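Local coordinates for protein hemin degrading factor (Pseudomonas aeruginosa, PDB 4MF9) that binds heme and degrades it, and probably also carries heme within the cell toward the heme oxygenase HemO, at residues M263-N268 and I272-G277; G108-V111 and D116-L119; S322-D327 and I333-G338. One frame throughout, in Å; residues are numbered along the deposited sequence.

Interaction 1 of 3, residues M263-N268 and I272-G277. With HEM (protoporphyrin IX containing Fe), chain C.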
loop_
_atom_site.group_PDB
_atom_site.type_symbol
_atom_site.label_atom_id
_atom_site.label_comp_id
_atom_site.label_asym_id
_atom_site.label_seq_id
_atom_site.Cartn_x
_atom_site.Cartn_y
_atom_site.Cartn_z
ATOM N N MET A 263 1.338 -6.658 -12.854
ATOM C CA MET A 263 1.138 -6.627 -11.418
ATOM C C MET A 263 1.580 -5.287 -10.884
ATOM O O MET A 263 2.630 -4.845 -11.222
ATOM C CB MET A 263 1.913 -7.726 -10.724
ATOM C CG MET A 263 1.560 -9.106 -11.163
ATOM S SD MET A 263 2.431 -10.422 -10.374
ATOM C CE MET A 263 1.606 -10.354 -8.805
ATOM N N VAL A 264 0.760 -4.663 -10.074
ATOM C CA VAL A 264 1.072 -3.413 -9.505
ATOM C C VAL A 264 1.051 -3.519 -7.980
ATOM O O VAL A 264 0.016 -3.748 -7.451
ATOM C CB VAL A 264 0.059 -2.322 -9.964
ATOM C CG1 VAL A 264 0.359 -1.012 -9.343
ATOM C CG2 VAL A 264 -0.014 -2.204 -11.470
ATOM N N PHE A 265 2.203 -3.308 -7.345
ATOM C CA PHE A 265 2.373 -3.411 -5.892
ATOM C C PHE A 265 2.435 -2.014 -5.306
ATOM O O PHE A 265 3.271 -1.210 -5.707
ATOM C CB PHE A 265 3.714 -4.098 -5.547
ATOM C CG PHE A 265 3.723 -5.600 -5.731
ATOM C CD1 PHE A 265 3.596 -6.167 -6.994
ATOM C CD2 PHE A 265 3.922 -6.436 -4.647
ATOM C CE1 PHE A 265 3.629 -7.546 -7.153
ATOM C CE2 PHE A 265 3.951 -7.811 -4.801
ATOM C CZ PHE A 265 3.798 -8.363 -6.056
ATOM N N VAL A 266 1.597 -1.718 -4.371
ATOM C CA VAL A 266 1.657 -0.488 -3.632
ATOM C C VAL A 266 1.479 -0.713 -2.147
ATOM O O VAL A 266 0.566 -1.298 -1.757
ATOM C CB VAL A 266 0.571 0.509 -4.132
ATOM C CG1 VAL A 266 0.452 1.709 -3.241
ATOM C CG2 VAL A 266 0.882 0.958 -5.549
ATOM N N GLY A 267 2.386 -0.191 -1.367
ATOM C CA GLY A 267 2.267 -0.355 0.060
ATOM C C GLY A 267 2.988 0.665 0.905
ATOM O O GLY A 267 3.507 1.672 0.417
ATOM N N ASN A 268 2.999 0.372 2.198
ATOM C CA ASN A 268 3.684 1.160 3.199
ATOM C C ASN A 268 4.376 0.142 4.102
ATOM O O ASN A 268 4.418 -1.038 3.767
ATOM C CB ASN A 268 2.676 2.025 3.967
ATOM C CG ASN A 268 1.499 1.220 4.506
ATOM O OD1 ASN A 268 1.681 0.312 5.322
ATOM N ND2 ASN A 268 0.290 1.557 4.067
ATOM N N ILE A 272 0.869 -4.280 2.042
ATOM C CA ILE A 272 1.111 -4.204 0.606
ATOM C C ILE A 272 -0.123 -4.716 -0.116
ATOM O O ILE A 272 -0.656 -5.770 0.233
ATOM C CB ILE A 272 2.359 -5.006 0.186
ATOM C CG1 ILE A 272 3.604 -4.449 0.889
ATOM C CG2 ILE A 272 2.495 -4.997 -1.332
ATOM C CD1 ILE A 272 4.817 -5.390 0.877
ATOM N N GLN A 273 -0.572 -3.952 -1.109
ATOM C CA GLN A 273 -1.756 -4.280 -1.893
ATOM C C GLN A 273 -1.349 -4.445 -3.361
ATOM O O GLN A 273 -0.543 -3.679 -3.880
ATOM C CB GLN A 273 -2.795 -3.163 -1.757
ATOM C CG GLN A 273 -4.106 -3.405 -2.485
ATOM C CD GLN A 273 -5.231 -2.481 -1.988
ATOM O OE1 GLN A 273 -5.469 -2.353 -0.780
ATOM N NE2 GLN A 273 -5.916 -1.839 -2.919
ATOM N N ILE A 274 -1.923 -5.446 -4.022
ATOM C CA ILE A 274 -1.463 -5.860 -5.344
ATOM C C ILE A 274 -2.644 -5.929 -6.305
ATOM O O ILE A 274 -3.727 -6.395 -5.940
ATOM C CB ILE A 274 -0.794 -7.266 -5.270
ATOM C CG1 ILE A 274 0.265 -7.306 -4.170
ATOM C CG2 ILE A 274 -0.153 -7.640 -6.593
ATOM C CD1 ILE A 274 0.585 -8.718 -3.660
ATOM N N HIS A 275 -2.442 -5.434 -7.521
ATOM C CA HIS A 275 -3.391 -5.642 -8.603
ATOM C C HIS A 275 -2.742 -6.552 -9.627
ATOM O O HIS A 275 -1.612 -6.304 -10.028
ATOM C CB HIS A 275 -3.729 -4.331 -9.286
ATOM C CG HIS A 275 -4.339 -4.503 -10.648
ATOM N ND1 HIS A 275 -5.642 -4.913 -10.832
ATOM C CD2 HIS A 275 -3.820 -4.330 -11.887
ATOM C CE1 HIS A 275 -5.905 -4.972 -12.126
ATOM N NE2 HIS A 275 -4.813 -4.633 -12.791
ATOM N N THR A 276 -3.451 -7.601 -10.039
ATOM C CA THR A 276 -2.993 -8.455 -11.129
ATOM C C THR A 276 -3.976 -8.346 -12.287
ATOM O O THR A 276 -5.182 -8.480 -12.098
ATOM C CB THR A 276 -2.875 -9.922 -10.693
ATOM O OG1 THR A 276 -1.961 -10.025 -9.591
ATOM C CG2 THR A 276 -2.371 -10.782 -11.837
ATOM N N GLY A 277 -3.462 -8.075 -13.479
ATOM C CA GLY A 277 -4.305 -7.987 -14.654
ATOM C C GLY A 277 -3.939 -6.805 -15.517
ATOM O O GLY A 277 -2.995 -6.073 -15.220
HETATM C CHA HEM C . 6.289 -10.687 -5.199
HETATM C CHB HEM C . 3.020 -14.087 -5.627
HETATM C CHC HEM C . 3.011 -14.605 -0.847
HETATM C CHD HEM C . 5.361 -10.448 -0.497
HETATM C C1A HEM C . 5.458 -11.632 -5.728
HETATM C C2A HEM C . 5.332 -11.945 -7.111
HETATM C C3A HEM C . 4.441 -12.903 -7.215
HETATM C C4A HEM C . 3.977 -13.151 -5.923
HETATM C CMA HEM C . 3.982 -13.530 -8.500
HETATM C CAA HEM C . 6.074 -11.368 -8.264
HETATM C CBA HEM C . 6.713 -12.368 -9.261
HETATM C CGA HEM C . 7.883 -12.982 -8.582
HETATM O O1A HEM C . 8.085 -14.192 -8.626
HETATM O O2A HEM C . 8.616 -12.243 -7.981
HETATM C C1B HEM C . 2.791 -14.495 -4.320
HETATM C C2B HEM C . 1.922 -15.572 -4.088
HETATM C C3B HEM C . 1.891 -15.768 -2.763
HETATM C C4B HEM C . 2.784 -14.741 -2.180
HETATM C CMB HEM C . 1.209 -16.372 -5.138
HETATM C CAB HEM C . 1.083 -16.853 -2.131
HETATM C CBB HEM C . 0.566 -16.818 -0.942
HETATM C C1C HEM C . 3.650 -13.549 -0.312
HETATM C C2C HEM C . 3.882 -13.362 1.036
HETATM C C3C HEM C . 4.554 -12.184 1.158
HETATM C C4C HEM C . 4.736 -11.626 -0.139
HETATM C CMC HEM C . 3.489 -14.294 2.141
HETATM C CAC HEM C . 4.987 -11.600 2.404
HETATM C CBC HEM C . 5.421 -10.375 2.356
HETATM C C1D HEM C . 5.847 -10.165 -1.780
HETATM C C2D HEM C . 6.749 -9.021 -2.116
HETATM C C3D HEM C . 7.000 -9.123 -3.419
HETATM C C4D HEM C . 6.256 -10.301 -3.877
HETATM C CMD HEM C . 7.316 -7.938 -1.225
HETATM C CAD HEM C . 7.859 -8.192 -4.233
HETATM C CBD HEM C . 9.207 -8.864 -4.493
HETATM C CGD HEM C . 10.366 -8.045 -4.974
HETATM O O1D HEM C . 10.937 -8.478 -5.953
HETATM O O2D HEM C . 10.770 -7.031 -4.428
HETATM N NA HEM C . 4.605 -12.382 -5.009
HETATM N NB HEM C . 3.299 -14.020 -3.174
HETATM N NC HEM C . 4.173 -12.513 -0.968
HETATM N ND HEM C . 5.590 -10.874 -2.869
HETATM FE FE HEM C . 4.547 -12.383 -2.988
#

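Interaction 2 of 3, residues G108-V111 and D116-L119. With HEM (protoporphyrin IX containing Fe), chain C.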
loop_
_atom_site.group_PDB
_atom_site.type_symbol
_atom_site.label_atom_id
_atom_site.label_comp_id
_atom_site.label_asym_id
_atom_site.label_seq_id
_atom_site.Cartn_x
_atom_site.Cartn_y
_atom_site.Cartn_z
ATOM N N GLY A 108 -0.673 -11.527 8.001
ATOM C CA GLY A 108 -1.941 -11.808 7.360
ATOM C C GLY A 108 -1.788 -11.878 5.856
ATOM O O GLY A 108 -0.963 -11.170 5.263
ATOM N N LEU A 109 -2.573 -12.685 5.209
ATOM C CA LEU A 109 -2.650 -12.702 3.789
ATOM C C LEU A 109 -4.082 -12.659 3.288
ATOM O O LEU A 109 -4.910 -13.263 3.833
ATOM C CB LEU A 109 -2.059 -13.982 3.265
ATOM C CG LEU A 109 -0.694 -13.689 2.781
ATOM C CD1 LEU A 109 0.172 -13.999 3.948
ATOM C CD2 LEU A 109 -0.490 -14.628 1.629
ATOM N N VAL A 110 -4.329 -11.978 2.205
ATOM C CA VAL A 110 -5.566 -12.106 1.458
ATOM C C VAL A 110 -5.189 -12.450 0.024
ATOM O O VAL A 110 -4.497 -11.684 -0.647
ATOM C CB VAL A 110 -6.412 -10.832 1.520
ATOM C CG1 VAL A 110 -7.795 -11.096 0.934
ATOM C CG2 VAL A 110 -6.531 -10.352 2.963
ATOM N N VAL A 111 -5.622 -13.618 -0.430
ATOM C CA VAL A 111 -5.173 -14.150 -1.709
ATOM C C VAL A 111 -6.386 -14.423 -2.577
ATOM O O VAL A 111 -7.279 -15.170 -2.177
ATOM C CB VAL A 111 -4.333 -15.445 -1.516
ATOM C CG1 VAL A 111 -3.939 -16.035 -2.852
ATOM C CG2 VAL A 111 -3.081 -15.156 -0.698
ATOM N N ASP A 116 -5.800 -8.723 -2.969
ATOM C CA ASP A 116 -4.551 -9.487 -2.883
ATOM C C ASP A 116 -3.647 -8.642 -2.002
ATOM O O ASP A 116 -3.186 -7.578 -2.414
ATOM C CB ASP A 116 -3.967 -9.646 -4.295
ATOM C CG ASP A 116 -2.815 -10.646 -4.375
ATOM O OD1 ASP A 116 -2.691 -11.534 -3.496
ATOM O OD2 ASP A 116 -2.042 -10.551 -5.360
ATOM N N LEU A 117 -3.428 -9.091 -0.775
ATOM C CA LEU A 117 -2.821 -8.244 0.238
ATOM C C LEU A 117 -1.771 -9.014 1.022
ATOM O O LEU A 117 -1.928 -10.211 1.283
ATOM C CB LEU A 117 -3.904 -7.744 1.221
ATOM C CG LEU A 117 -4.975 -6.771 0.727
ATOM C CD1 LEU A 117 -6.144 -6.663 1.725
ATOM C CD2 LEU A 117 -4.376 -5.401 0.527
ATOM N N ARG A 118 -0.710 -8.325 1.416
ATOM C CA ARG A 118 0.232 -8.886 2.377
ATOM C C ARG A 118 0.214 -7.958 3.572
ATOM O O ARG A 118 0.547 -6.769 3.450
ATOM C CB ARG A 118 1.648 -8.958 1.803
ATOM C CG ARG A 118 1.745 -9.620 0.436
ATOM C CD ARG A 118 1.239 -11.061 0.440
ATOM N NE ARG A 118 1.268 -11.647 -0.904
ATOM C CZ ARG A 118 0.191 -11.850 -1.664
ATOM N NH1 ARG A 118 -1.025 -11.536 -1.214
ATOM N NH2 ARG A 118 0.323 -12.380 -2.879
ATOM N N LEU A 119 -0.173 -8.498 4.724
ATOM C CA LEU A 119 -0.414 -7.682 5.913
ATOM C C LEU A 119 0.636 -7.957 6.976
ATOM O O LEU A 119 0.833 -9.105 7.386
ATOM C CB LEU A 119 -1.822 -7.961 6.469
ATOM C CG LEU A 119 -2.938 -7.995 5.413
ATOM C CD1 LEU A 119 -4.275 -8.470 6.003
ATOM C CD2 LEU A 119 -3.100 -6.632 4.743
HETATM C CHA HEM C . 6.289 -10.687 -5.199
HETATM C CHB HEM C . 3.020 -14.087 -5.627
HETATM C CHC HEM C . 3.011 -14.605 -0.847
HETATM C CHD HEM C . 5.361 -10.448 -0.497
HETATM C C1A HEM C . 5.458 -11.632 -5.728
HETATM C C2A HEM C . 5.332 -11.945 -7.111
HETATM C C3A HEM C . 4.441 -12.903 -7.215
HETATM C C4A HEM C . 3.977 -13.151 -5.923
HETATM C CMA HEM C . 3.982 -13.530 -8.500
HETATM C CAA HEM C . 6.074 -11.368 -8.264
HETATM C CBA HEM C . 6.713 -12.368 -9.261
HETATM C CGA HEM C . 7.883 -12.982 -8.582
HETATM O O1A HEM C . 8.085 -14.192 -8.626
HETATM O O2A HEM C . 8.616 -12.243 -7.981
HETATM C C1B HEM C . 2.791 -14.495 -4.320
HETATM C C2B HEM C . 1.922 -15.572 -4.088
HETATM C C3B HEM C . 1.891 -15.768 -2.763
HETATM C C4B HEM C . 2.784 -14.741 -2.180
HETATM C CMB HEM C . 1.209 -16.372 -5.138
HETATM C CAB HEM C . 1.083 -16.853 -2.131
HETATM C CBB HEM C . 0.566 -16.818 -0.942
HETATM C C1C HEM C . 3.650 -13.549 -0.312
HETATM C C2C HEM C . 3.882 -13.362 1.036
HETATM C C3C HEM C . 4.554 -12.184 1.158
HETATM C C4C HEM C . 4.736 -11.626 -0.139
HETATM C CMC HEM C . 3.489 -14.294 2.141
HETATM C CAC HEM C . 4.987 -11.600 2.404
HETATM C CBC HEM C . 5.421 -10.375 2.356
HETATM C C1D HEM C . 5.847 -10.165 -1.780
HETATM C C2D HEM C . 6.749 -9.021 -2.116
HETATM C C3D HEM C . 7.000 -9.123 -3.419
HETATM C C4D HEM C . 6.256 -10.301 -3.877
HETATM C CMD HEM C . 7.316 -7.938 -1.225
HETATM C CAD HEM C . 7.859 -8.192 -4.233
HETATM C CBD HEM C . 9.207 -8.864 -4.493
HETATM C CGD HEM C . 10.366 -8.045 -4.974
HETATM O O1D HEM C . 10.937 -8.478 -5.953
HETATM O O2D HEM C . 10.770 -7.031 -4.428
HETATM N NA HEM C . 4.605 -12.382 -5.009
HETATM N NB HEM C . 3.299 -14.020 -3.174
HETATM N NC HEM C . 4.173 -12.513 -0.968
HETATM N ND HEM C . 5.590 -10.874 -2.869
HETATM FE FE HEM C . 4.547 -12.383 -2.988
#

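Interaction 3 of 3, residues S322-D327 and I333-G338. With HEM (protoporphyrin IX containing Fe), chain C.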
loop_
_atom_site.group_PDB
_atom_site.type_symbol
_atom_site.label_atom_id
_atom_site.label_comp_id
_atom_site.label_asym_id
_atom_site.label_seq_id
_atom_site.Cartn_x
_atom_site.Cartn_y
_atom_site.Cartn_z
ATOM N N SER A 322 11.373 -6.167 -12.938
ATOM C CA SER A 322 10.410 -5.258 -12.326
ATOM C C SER A 322 10.890 -3.837 -12.535
ATOM O O SER A 322 12.066 -3.622 -12.832
ATOM C CB SER A 322 10.302 -5.532 -10.827
ATOM O OG SER A 322 11.553 -5.321 -10.196
ATOM N N TRP A 323 9.975 -2.877 -12.398
ATOM C CA TRP A 323 10.326 -1.465 -12.294
ATOM C C TRP A 323 9.966 -1.022 -10.882
ATOM O O TRP A 323 8.899 -1.376 -10.373
ATOM C CB TRP A 323 9.533 -0.627 -13.300
ATOM C CG TRP A 323 10.057 -0.703 -14.708
ATOM C CD1 TRP A 323 10.773 -1.726 -15.273
ATOM C CD2 TRP A 323 9.920 0.297 -15.720
ATOM N NE1 TRP A 323 11.073 -1.423 -16.587
ATOM C CE2 TRP A 323 10.557 -0.187 -16.882
ATOM C CE3 TRP A 323 9.298 1.551 -15.762
ATOM C CZ2 TRP A 323 10.605 0.543 -18.064
ATOM C CZ3 TRP A 323 9.348 2.276 -16.940
ATOM C CH2 TRP A 323 9.998 1.768 -18.077
ATOM N N GLU A 324 10.861 -0.268 -10.250
ATOM C CA GLU A 324 10.689 0.154 -8.866
ATOM C C GLU A 324 10.911 1.665 -8.764
ATOM O O GLU A 324 11.964 2.186 -9.139
ATOM C CB GLU A 324 11.627 -0.661 -7.952
ATOM C CG GLU A 324 11.445 -2.169 -8.182
ATOM C CD GLU A 324 12.222 -3.064 -7.243
ATOM O OE1 GLU A 324 12.925 -2.556 -6.340
ATOM O OE2 GLU A 324 12.119 -4.297 -7.417
ATOM N N ALA A 325 9.886 2.366 -8.286
ATOM C CA ALA A 325 9.935 3.818 -8.139
ATOM C C ALA A 325 10.096 4.168 -6.661
ATOM O O ALA A 325 9.415 3.605 -5.796
ATOM C CB ALA A 325 8.680 4.432 -8.698
ATOM N N PHE A 326 10.977 5.081 -6.358
ATOM C CA PHE A 326 11.277 5.514 -5.035
ATOM C C PHE A 326 11.091 7.022 -4.835
ATOM O O PHE A 326 11.308 7.785 -5.739
ATOM C CB PHE A 326 12.693 5.189 -4.677
ATOM C CG PHE A 326 13.033 3.725 -4.825
ATOM C CD1 PHE A 326 13.410 3.205 -6.031
ATOM C CD2 PHE A 326 12.960 2.884 -3.749
ATOM C CE1 PHE A 326 13.750 1.891 -6.160
ATOM C CE2 PHE A 326 13.264 1.556 -3.872
ATOM C CZ PHE A 326 13.636 1.057 -5.082
ATOM N N ASP A 327 10.711 7.403 -3.630
ATOM C CA ASP A 327 10.661 8.797 -3.214
ATOM C C ASP A 327 12.021 9.308 -2.729
ATOM O O ASP A 327 12.933 8.526 -2.701
ATOM C CB ASP A 327 9.579 9.018 -2.179
ATOM C CG ASP A 327 9.866 8.372 -0.885
ATOM O OD1 ASP A 327 10.995 8.097 -0.545
ATOM O OD2 ASP A 327 8.916 8.180 -0.167
ATOM N N ILE A 333 7.543 3.771 -3.788
ATOM C CA ILE A 333 6.209 4.182 -4.180
ATOM C C ILE A 333 5.275 3.142 -4.765
ATOM O O ILE A 333 4.160 2.921 -4.339
ATOM C CB ILE A 333 6.298 5.423 -5.108
ATOM C CG1 ILE A 333 7.024 6.569 -4.425
ATOM C CG2 ILE A 333 4.969 5.819 -5.672
ATOM C CD1 ILE A 333 7.578 7.597 -5.353
ATOM N N VAL A 334 5.783 2.480 -5.789
ATOM C CA VAL A 334 5.083 1.477 -6.499
ATOM C C VAL A 334 6.055 0.551 -7.226
ATOM O O VAL A 334 7.094 0.995 -7.549
ATOM C CB VAL A 334 4.175 2.126 -7.524
ATOM C CG1 VAL A 334 4.975 2.990 -8.448
ATOM C CG2 VAL A 334 3.324 1.134 -8.258
ATOM N N GLN A 335 5.700 -0.685 -7.435
ATOM C CA GLN A 335 6.518 -1.621 -8.195
ATOM C C GLN A 335 5.663 -2.277 -9.238
ATOM O O GLN A 335 4.549 -2.603 -8.961
ATOM C CB GLN A 335 7.041 -2.748 -7.329
ATOM C CG GLN A 335 8.080 -2.442 -6.301
ATOM C CD GLN A 335 8.397 -3.697 -5.482
ATOM O OE1 GLN A 335 9.437 -4.308 -5.626
ATOM N NE2 GLN A 335 7.458 -4.097 -4.683
ATOM N N LEU A 336 6.237 -2.523 -10.387
ATOM C CA LEU A 336 5.567 -3.213 -11.443
ATOM C C LEU A 336 6.261 -4.524 -11.807
ATOM O O LEU A 336 7.425 -4.533 -11.985
ATOM C CB LEU A 336 5.503 -2.333 -12.655
ATOM C CG LEU A 336 4.278 -1.452 -12.731
ATOM C CD1 LEU A 336 4.347 -0.477 -11.614
ATOM C CD2 LEU A 336 4.242 -0.787 -14.071
ATOM N N PHE A 337 5.488 -5.579 -11.962
ATOM C CA PHE A 337 6.023 -6.822 -12.508
ATOM C C PHE A 337 5.092 -7.243 -13.635
ATOM O O PHE A 337 4.051 -6.600 -13.871
ATOM C CB PHE A 337 6.047 -7.945 -11.466
ATOM C CG PHE A 337 6.872 -7.644 -10.240
ATOM C CD1 PHE A 337 8.103 -8.270 -10.043
ATOM C CD2 PHE A 337 6.397 -6.775 -9.260
ATOM C CE1 PHE A 337 8.854 -8.020 -8.916
ATOM C CE2 PHE A 337 7.149 -6.525 -8.123
ATOM C CZ PHE A 337 8.384 -7.143 -7.957
ATOM N N GLY A 338 5.452 -8.329 -14.316
ATOM C CA GLY A 338 4.529 -8.972 -15.233
ATOM C C GLY A 338 3.703 -9.986 -14.467
ATOM O O GLY A 338 4.137 -10.514 -13.443
HETATM C CHA HEM C . 6.289 -10.687 -5.199
HETATM C CHB HEM C . 3.020 -14.087 -5.627
HETATM C CHC HEM C . 3.011 -14.605 -0.847
HETATM C CHD HEM C . 5.361 -10.448 -0.497
HETATM C C1A HEM C . 5.458 -11.632 -5.728
HETATM C C2A HEM C . 5.332 -11.945 -7.111
HETATM C C3A HEM C . 4.441 -12.903 -7.215
HETATM C C4A HEM C . 3.977 -13.151 -5.923
HETATM C CMA HEM C . 3.982 -13.530 -8.500
HETATM C CAA HEM C . 6.074 -11.368 -8.264
HETATM C CBA HEM C . 6.713 -12.368 -9.261
HETATM C CGA HEM C . 7.883 -12.982 -8.582
HETATM O O1A HEM C . 8.085 -14.192 -8.626
HETATM O O2A HEM C . 8.616 -12.243 -7.981
HETATM C C1B HEM C . 2.791 -14.495 -4.320
HETATM C C2B HEM C . 1.922 -15.572 -4.088
HETATM C C3B HEM C . 1.891 -15.768 -2.763
HETATM C C4B HEM C . 2.784 -14.741 -2.180
HETATM C CMB HEM C . 1.209 -16.372 -5.138
HETATM C CAB HEM C . 1.083 -16.853 -2.131
HETATM C CBB HEM C . 0.566 -16.818 -0.942
HETATM C C1C HEM C . 3.650 -13.549 -0.312
HETATM C C2C HEM C . 3.882 -13.362 1.036
HETATM C C3C HEM C . 4.554 -12.184 1.158
HETATM C C4C HEM C . 4.736 -11.626 -0.139
HETATM C CMC HEM C . 3.489 -14.294 2.141
HETATM C CAC HEM C . 4.987 -11.600 2.404
HETATM C CBC HEM C . 5.421 -10.375 2.356
HETATM C C1D HEM C . 5.847 -10.165 -1.780
HETATM C C2D HEM C . 6.749 -9.021 -2.116
HETATM C C3D HEM C . 7.000 -9.123 -3.419
HETATM C C4D HEM C . 6.256 -10.301 -3.877
HETATM C CMD HEM C . 7.316 -7.938 -1.225
HETATM C CAD HEM C . 7.859 -8.192 -4.233
HETATM C CBD HEM C . 9.207 -8.864 -4.493
HETATM C CGD HEM C . 10.366 -8.045 -4.974
HETATM O O1D HEM C . 10.937 -8.478 -5.953
HETATM O O2D HEM C . 10.770 -7.031 -4.428
HETATM N NA HEM C . 4.605 -12.382 -5.009
HETATM N NB HEM C . 3.299 -14.020 -3.174
HETATM N NC HEM C . 4.173 -12.513 -0.968
HETATM N ND HEM C . 5.590 -10.874 -2.869
HETATM FE FE HEM C . 4.547 -12.383 -2.988
#

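Interaction 1 of 3, residues M263-N268 and I272-G277
Residues 263-268 and 272-277 run antiparallel with their axes 4.5 Å apart at the closest, pairing Met263 with Thr276, Phe265 with Ile274 and Gly267 with Ile272 as non-hydrogen-bonded pairs. Val264 with His275 and Val266 with Gln273 are the hydrogen-bonded pairs between them. Each exchanges two backbone bonds; Val266 N to Gln273 O is 2.9 Å and nearly straight, at 175°. CA-H...O contacts from Met263 and Phe265 add to the ladder.

One face of the pair carries Met263, Phe265, Ile272, Ile274 and Thr276, and it is turned to the heme. Phe265 is the centre of this face. Its CG stands anti to the carbonyl carbon (chi1 -77°), and the ring leans over the neighbouring strand. There Ile274 CG1 sits over one face of the ring, 3.9 Å from its centroid, in a CH-pi contact. Ile274 CD1 reaches the Phe265 rim at CE2, 3.7 Å away. Ile272 CG2 meets Phe265 CD2 from an oblique direction. The outer end of the ring goes to the porphyrin, with Phe265 CZ 3.5 Å from HEM CHA. Met263 lies beside Ile274 and Thr276. Its chain bends at chi3 (74°), which brings CE to 3.9 Å from Ile274 CG2 while SD faces the heme methyl CMA, also at 3.9 Å.

The other face, with Val264, Val266, Gln273 and His275, looks to strand 88-93. Val264 and His275 approach there at their CB atoms, 4.3 Å apart. The polar ends of Gln273 and His275 are held by Thr83 and Arg92.

This is a beta hairpin, strands 262-268 and 271-277, in the middle of an antiparallel sheet, and its mostly apolar face forms part of the heme pocket of a HemS-like protein.

Interaction 2 of 3, residues G108-V111 and D116-L119
Leu117 O is gripped by two donors from opposite faces of its carbonyl plane: Val110 N across the contact, at 3.1 Å, and Arg118 NH1 of the next residue, at 3.0 Å. The second bond is the odd one. NH1 comes from 76° above the carbonyl plane, so it does not use a lone pair, yet Leu117 O lies in the plane of the guanidinium.

The curl of Arg118 makes this possible. The chain turns at chi2 (-60°) and folds back along its own strand. Asp116 takes the same nitrogen in a salt bridge, with Arg118 NH1 2.8 Å from Asp116 OD1; NH2 adds a weak bond to that oxygen. NH1 meets the carboxylate from above its plane. Two acceptors thus fix the rotation of the guanidinium beside the heme. Its edge meets the porphyrin, with Arg118 NE 3.0 Å from HEM NC, while CG and CD pass over the same pyrrole.

The two segments belong to the beta hairpin of strands 107-110 and 117-120. Its second strand joins strand 271-277, through backbone bonds of Asp116 and Arg118 to Ile274 and Ile272. Arg118 is a heme-binding residue, and the nearest atoms of its side chain and that of the axial ligand His215 are about 6 Å apart.

Leu109, opposite Arg118 in a non-hydrogen-bonded pair, crosses the arginine chain, with Leu109 CG 4.0 Å from Arg118 CD. Its CD2 lies over one face of the guanidinium and also touches the vinyl carbon HEM CBB, at 3.5 Å. Val110, Leu117 and Leu119 turn to the other face of the sheet. There Val110 CG2 packs 3.9 Å from Leu117 CD1, and all three side chains touch Tyr96. Leu119 also lays its CB against Gly108 O, beside their paired backbone bonds.

Interaction 3 of 3, residues S322-D327 and I333-G338
Ser322 and Phe337 form the tight end of this contact. Ser322 CB sits over one face of the Phe337 ring, 3.7 Å from its centroid, in a CH-pi contact. Heme propionate carbon CAA lies over the opposite face, more loosely. The ring rim reaches the other propionate, with Phe337 CZ 3.5 Å from HEM O1D. Phe337 CG is anti to the carbonyl carbon (chi1 -59°), which sets the ring between strand and heme. Next along, Trp323 and Leu336 exchange two backbone bonds; the one from Leu336 N to Trp323 O is 2.9 Å.

Strands 320-326 and 332-338 form a beta hairpin in the antiparallel sheet that backs part of the heme pocket. Glu324 and Gln335 lie side by side on its heme-facing side, with Glu324 CG 3.9 Å from Gln335 CG. The carboxylate of Glu324 forms salt bridges with Arg228 and Lys313, both heme-binding residues, so it probably positions them.

Toward the turn the pairing is less regular. Ile333 N bonds to Ala325 O at 2.8 Å, while the bond from Ala325 N to Val334 O is long, at 3.2 Å. Ala325 CB packs 4.0 Å from Val334 CG1. At the partly exposed end, Ile333 CD1 touches Asp327 CB at 4.0 Å, and Asp327 OD1 turns to the backbone of Asp329 and Glu331.

Along the chain the three hairpins follow in series: interaction 2, then interaction 1, then interaction 3. In space interaction 1 lies between the others, with centres 11 Å from interaction 2 and 10 Å from interaction 3. All belong to one antiparallel sheet. Strand 117-120 borders 271-277, and strand 262-268 borders 332-338, each pair joined by backbone bonds. Interactions 2 and 3 do not touch; their nearest atoms are about 9 Å apart. Interaction 2 belongs to the first HemS/ChuX repeat of the chain, the other two to the second. The heme touches all three, so its pocket draws on both halves of the protein across a continuous sheet.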